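Local coordinates for protein MgGH51 (Meripilus giganteus, PDB 6ZPV) that hydrolyses terminal alpha-L-arabinofuranosyl residues, probably from arabinose-bearing plant polysaccharides, as a GH51 alpha-L-arabinofuranosidase, at residues A239-W244 / A288-Y293. Numbering follows the deposited sequence.
Sequences ATRWQW and AVWAGY. With NAG (2-acetamido-2-deoxy-beta-D-glucopyranose), chain D; NAG (2-acetamido-2-deoxy-beta-D-glucopyranose), chain B.
The indole of W290 has the side chain of R241 on one face and the backbone of its own turn on the other. R241 CD sits almost over the middle of the W290 six-membered ring, 3.5 Å from its centroid and 12° off the normal, a CH-pi contact, while R241 CB lies over the pyrrole side, 3.4 Å from W290 NE1. On the opposite face the amide nitrogens of G292 and Y293 lie offset toward the rim; glycine suits this turn, since at its backbone angles a CB would jam against the preceding carbonyl O. Over one face of the R241 guanidinium lies Q243 NE2, offset toward the rim. Tryptophan offers R241 a broad face, and W290 NE1 donates to the carbonyl O of E234. Arginine's long aliphatic part can cover a ring while its charged end works elsewhere: with CG between the backbone N and the carbonyl carbon (chi1 73°) and the chain extended to NE, the guanidinium is carried past the indole. Its plane is turned 49° from the ring, and any cation-pi attraction is weak.

The contact belongs to the (beta/alpha)8, or TIM, barrel of the GH51 catalytic domain: W290 directly follows strand 284-289, and R241 comes from the long loop after neighbouring strand 224-227. Helix 306-320 supplies Y308, whose ring meets W290, and Q311, which bonds to R241 NH2.

R241 NH1 reaches the carbonyl of T238, and R241 NH2 also donates a somewhat bent bond to O7 of the chain B N-acetylglucosamine at 3.0 Å. An alanine in place of W290 would probably leave R241's aliphatic part without its flat support and the E234 carbonyl without its indole donor. Q243 OE1, accepting from Q311 NE2, makes van der Waals contact with C1 of the chain D sugar, probably the first of an N-glycan on N245; the chain B sugar follows through O4.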
ATOM      1  N   ALA A 239      -4.348 -22.923  -3.845  1.00 12.26           N
ATOM      2  CA  ALA A 239      -5.654 -22.589  -3.276  1.00 12.43           C
ATOM      3  C   ALA A 239      -5.698 -21.293  -2.467  1.00 12.34           C
ATOM      4  O   ALA A 239      -6.802 -20.740  -2.319  1.00 13.40           O
ATOM      5  CB  ALA A 239      -6.143 -23.722  -2.384  1.00 13.67           C
ATOM      6  N   THR A 240      -4.568 -20.819  -2.022  1.00 11.88           N
ATOM      7  CA  THR A 240      -4.485 -19.616  -1.198  1.00 12.01           C
ATOM      8  C   THR A 240      -3.965 -18.388  -1.959  1.00 11.04           C
ATOM      9  O   THR A 240      -3.754 -17.344  -1.322  1.00 11.85           O
ATOM     10  CB  THR A 240      -3.728 -19.845   0.104  1.00 12.13           C
ATOM     11  OG1 THR A 240      -2.421 -20.362  -0.191  1.00 13.05           O
ATOM     12  CG2 THR A 240      -4.488 -20.767   1.063  1.00 13.21           C
ATOM     13  N   ARG A 241      -3.837 -18.486  -3.273  1.00 11.29           N
ATOM     14  CA  ARG A 241      -3.425 -17.348  -4.096  1.00 11.41           C
ATOM     15  C   ARG A 241      -4.467 -16.209  -4.028  1.00 10.70           C
ATOM     16  O   ARG A 241      -5.636 -16.415  -3.722  1.00 11.25           O
ATOM     17  CB  ARG A 241      -3.282 -17.827  -5.541  1.00 10.93           C
ATOM     18  CG  ARG A 241      -4.611 -18.092  -6.257  1.00 11.12           C
ATOM     19  CD  ARG A 241      -4.389 -18.813  -7.586  1.00 11.58           C
ATOM     20  NE  ARG A 241      -5.596 -18.960  -8.374  1.00 11.61           N
ATOM     21  CZ  ARG A 241      -6.565 -19.847  -8.176  1.00 11.48           C
ATOM     22  NH1 ARG A 241      -6.458 -20.736  -7.188  1.00 11.90           N
ATOM     23  NH2 ARG A 241      -7.659 -19.810  -8.923  1.00 12.10           N
ATOM     24  N   TRP A 242      -4.010 -15.009  -4.378  1.00 10.52           N
ATOM     25  CA  TRP A 242      -4.969 -13.896  -4.551  1.00 10.45           C
ATOM     26  C   TRP A 242      -5.812 -14.208  -5.803  1.00 10.16           C
ATOM     27  O   TRP A 242      -5.250 -14.583  -6.832  1.00 11.08           O
ATOM     28  CB  TRP A 242      -4.183 -12.600  -4.656  1.00 10.49           C
ATOM     29  CG  TRP A 242      -5.017 -11.353  -4.750  1.00 10.21           C
ATOM     30  CD1 TRP A 242      -5.458 -10.589  -3.717  1.00 10.44           C
ATOM     31  CD2 TRP A 242      -5.513 -10.719  -5.944  1.00  9.88           C
ATOM     32  NE1 TRP A 242      -6.186  -9.536  -4.162  1.00 10.52           N
ATOM     33  CE2 TRP A 242      -6.225  -9.564  -5.520  1.00 10.08           C
ATOM     34  CE3 TRP A 242      -5.362 -10.949  -7.309  1.00 10.64           C
ATOM     35  CZ2 TRP A 242      -6.803  -8.689  -6.450  1.00 11.16           C
ATOM     36  CZ3 TRP A 242      -5.939 -10.071  -8.204  1.00 11.23           C
ATOM     37  CH2 TRP A 242      -6.636  -8.943  -7.786  1.00 11.34           C
ATOM     38  N   GLN A 243      -7.111 -13.947  -5.721  1.00 10.42           N
ATOM     39  CA  GLN A 243      -8.064 -14.116  -6.835  1.00 10.53           C
ATOM     40  C   GLN A 243      -8.895 -12.872  -6.988  1.00 10.06           C
ATOM     41  O   GLN A 243      -9.626 -12.492  -6.030  1.00 11.01           O
ATOM     42  CB  GLN A 243      -8.984 -15.348  -6.634  1.00 10.49           C
ATOM     43  CG  GLN A 243      -8.250 -16.662  -6.571  1.00 10.83           C
ATOM     44  CD  GLN A 243      -9.195 -17.861  -6.655  1.00 11.91           C
ATOM     45  OE1 GLN A 243     -10.013 -17.912  -7.586  1.00 12.60           O
ATOM     46  NE2 GLN A 243      -9.070 -18.816  -5.760  1.00 13.35           N
ATOM     47  N   TRP A 244      -8.915 -12.277  -8.161  1.00 10.25           N
ATOM     48  CA  TRP A 244      -9.583 -10.975  -8.324  1.00 10.64           C
ATOM     49  C   TRP A 244     -11.076 -11.033  -8.007  1.00 10.75           C
ATOM     50  O   TRP A 244     -11.623 -10.094  -7.384  1.00 10.82           O
ATOM     51  CB  TRP A 244      -9.415 -10.478  -9.804  1.00 12.39           C
ATOM     52  CG  TRP A 244     -10.292 -11.119 -10.821  1.00 11.43           C
ATOM     53  CD1 TRP A 244     -10.084 -12.307 -11.466  1.00 11.94           C
ATOM     54  CD2 TRP A 244     -11.588 -10.648 -11.241  1.00 12.24           C
ATOM     55  NE1 TRP A 244     -11.187 -12.631 -12.232  1.00 12.50           N
ATOM     56  CE2 TRP A 244     -12.114 -11.640 -12.100  1.00 12.15           C
ATOM     57  CE3 TRP A 244     -12.393  -9.547 -10.898  1.00 12.48           C
ATOM     58  CZ2 TRP A 244     -13.407 -11.521 -12.639  1.00 13.73           C
ATOM     59  CZ3 TRP A 244     -13.655  -9.470 -11.417  1.00 13.14           C
ATOM     60  CH2 TRP A 244     -14.176 -10.445 -12.287  1.00 13.69           C
ATOM     61  N   ALA A 288      -0.414  -6.744 -11.168  1.00  9.96           N
ATOM     62  CA  ALA A 288       0.108  -8.105 -11.246  1.00  9.97           C
ATOM     63  C   ALA A 288      -1.051  -9.109 -11.437  1.00  9.72           C
ATOM     64  O   ALA A 288      -2.168  -8.919 -10.958  1.00 10.58           O
ATOM     65  CB  ALA A 288       0.910  -8.469 -10.028  1.00 10.53           C
ATOM     66  N   VAL A 289      -0.693 -10.172 -12.181  1.00 10.07           N
ATOM     67  CA  VAL A 289      -1.532 -11.369 -12.308  1.00 10.12           C
ATOM     68  C   VAL A 289      -0.765 -12.563 -11.760  1.00 10.42           C
ATOM     69  O   VAL A 289       0.438 -12.709 -11.956  1.00 11.20           O
ATOM     70  CB  VAL A 289      -2.015 -11.624 -13.745  1.00 10.51           C
ATOM     71  CG1 VAL A 289      -2.932 -10.519 -14.194  1.00 10.99           C
ATOM     72  CG2 VAL A 289      -0.887 -11.828 -14.757  1.00 10.92           C
ATOM     73  N   TRP A 290      -1.505 -13.452 -11.097  1.00 10.12           N
ATOM     74  CA  TRP A 290      -0.952 -14.722 -10.623  1.00 10.44           C
ATOM     75  C   TRP A 290      -0.539 -15.565 -11.820  1.00 10.88           C
ATOM     76  O   TRP A 290      -1.255 -15.604 -12.846  1.00 11.11           O
ATOM     77  CB  TRP A 290      -2.017 -15.415  -9.757  1.00 11.13           C
ATOM     78  CG  TRP A 290      -1.431 -16.571  -8.984  1.00 10.28           C
ATOM     79  CD1 TRP A 290      -0.778 -16.464  -7.784  1.00 10.35           C
ATOM     80  CD2 TRP A 290      -1.447 -17.964  -9.296  1.00 10.95           C
ATOM     81  NE1 TRP A 290      -0.353 -17.680  -7.347  1.00 10.76           N
ATOM     82  CE2 TRP A 290      -0.763 -18.630  -8.259  1.00 10.43           C
ATOM     83  CE3 TRP A 290      -2.050 -18.738 -10.301  1.00 11.14           C
ATOM     84  CZ2 TRP A 290      -0.636 -20.024  -8.198  1.00 11.70           C
ATOM     85  CZ3 TRP A 290      -1.945 -20.110 -10.271  1.00 11.49           C
ATOM     86  CH2 TRP A 290      -1.249 -20.757  -9.211  1.00 11.58           C
ATOM     87  N   ALA A 291       0.602 -16.252 -11.703  1.00 10.66           N
ATOM     88  CA  ALA A 291       1.254 -16.844 -12.896  1.00 10.64           C
ATOM     89  C   ALA A 291       1.600 -18.314 -12.715  1.00 10.48           C
ATOM     90  O   ALA A 291       2.470 -18.806 -13.427  1.00 11.37           O
ATOM     91  CB  ALA A 291       2.455 -16.023 -13.297  1.00 12.38           C
ATOM     92  N   GLY A 292       0.902 -19.028 -11.865  1.00 11.42           N
ATOM     93  CA  GLY A 292       1.104 -20.488 -11.755  1.00 12.62           C
ATOM     94  C   GLY A 292       2.127 -20.937 -10.751  1.00 12.82           C
ATOM     95  O   GLY A 292       2.523 -22.105 -10.765  1.00 15.07           O
ATOM     96  N   TYR A 293       2.577 -20.063  -9.859  1.00 12.01           N
ATOM     97  CA  TYR A 293       3.531 -20.370  -8.771  1.00 12.21           C
ATOM     98  C   TYR A 293       3.042 -19.829  -7.455  1.00 11.50           C
ATOM     99  O   TYR A 293       2.510 -18.702  -7.406  1.00 11.82           O
ATOM    100  CB  TYR A 293       4.941 -19.828  -9.118  1.00 12.64           C
ATOM    101  CG  TYR A 293       5.966 -20.140  -8.073  1.00 12.53           C
ATOM    102  CD1 TYR A 293       6.468 -21.415  -7.932  1.00 12.51           C
ATOM    103  CD2 TYR A 293       6.458 -19.172  -7.224  1.00 12.86           C
ATOM    104  CE1 TYR A 293       7.397 -21.708  -6.952  1.00 13.76           C
ATOM    105  CE2 TYR A 293       7.409 -19.446  -6.268  1.00 13.69           C
ATOM    106  CZ  TYR A 293       7.875 -20.728  -6.096  1.00 13.41           C
ATOM    107  OH  TYR A 293       8.834 -21.054  -5.191  1.00 15.07           O
TER
HETATM  108  C1  NAG D   1     -13.109 -16.903  -8.681  1.00 14.06           C
HETATM  109  C2  NAG D   1     -13.947 -17.836  -7.826  1.00 14.54           C
HETATM  110  C3  NAG D   1     -13.371 -19.254  -7.926  1.00 14.97           C
HETATM  111  C4  NAG D   1     -13.267 -19.695  -9.389  1.00 15.05           C
HETATM  112  C5  NAG D   1     -12.437 -18.655 -10.171  1.00 13.94           C
HETATM  113  C6  NAG D   1     -12.367 -18.983 -11.693  1.00 15.38           C
HETATM  114  C7  NAG D   1     -15.190 -17.057  -5.876  1.00 26.68           C
HETATM  115  C8  NAG D   1     -15.144 -16.656  -4.444  1.00 22.60           C
HETATM  116  N2  NAG D   1     -14.027 -17.421  -6.433  1.00 15.72           N
HETATM  117  O3  NAG D   1     -14.203 -20.197  -7.189  1.00 18.20           O
HETATM  118  O4  NAG D   1     -12.561 -20.948  -9.414  1.00 15.57           O
HETATM  119  O5  NAG D   1     -13.098 -17.405 -10.058  1.00 14.58           O
HETATM  120  O6  NAG D   1     -11.517 -18.037 -12.418  1.00 16.96           O
HETATM  121  O7  NAG D   1     -16.214 -17.135  -6.461  1.00 39.12           O
HETATM  122  C1  NAG B   2     -13.196 -21.960 -10.227  1.00 14.94           C
HETATM  123  C2  NAG B   2     -12.185 -23.049 -10.489  1.00 17.31           C
HETATM  124  C3  NAG B   2     -12.899 -24.203 -11.268  1.00 18.79           C
HETATM  125  C4  NAG B   2     -14.207 -24.565 -10.607  1.00 18.97           C
HETATM  126  C5  NAG B   2     -15.097 -23.407 -10.241  1.00 18.14           C
HETATM  127  C6  NAG B   2     -16.358 -23.757  -9.416  1.00 24.98           C
HETATM  128  C7  NAG B   2      -9.953 -22.036 -10.887  1.00 18.53           C
HETATM  129  C8  NAG B   2      -9.010 -21.451 -11.866  1.00 20.30           C
HETATM  130  N2  NAG B   2     -11.127 -22.528 -11.330  1.00 16.74           N
HETATM  131  O3  NAG B   2     -12.006 -25.254 -11.423  1.00 20.55           O
HETATM  132  O4  NAG B   2     -14.959 -25.428 -11.513  1.00 22.13           O
HETATM  133  O5  NAG B   2     -14.292 -22.475  -9.494  1.00 17.80           O
HETATM  134  O6  NAG B   2     -15.821 -24.263  -8.120  1.00 30.64           O
HETATM  135  O7  NAG B   2      -9.631 -21.903  -9.711  1.00 19.69           O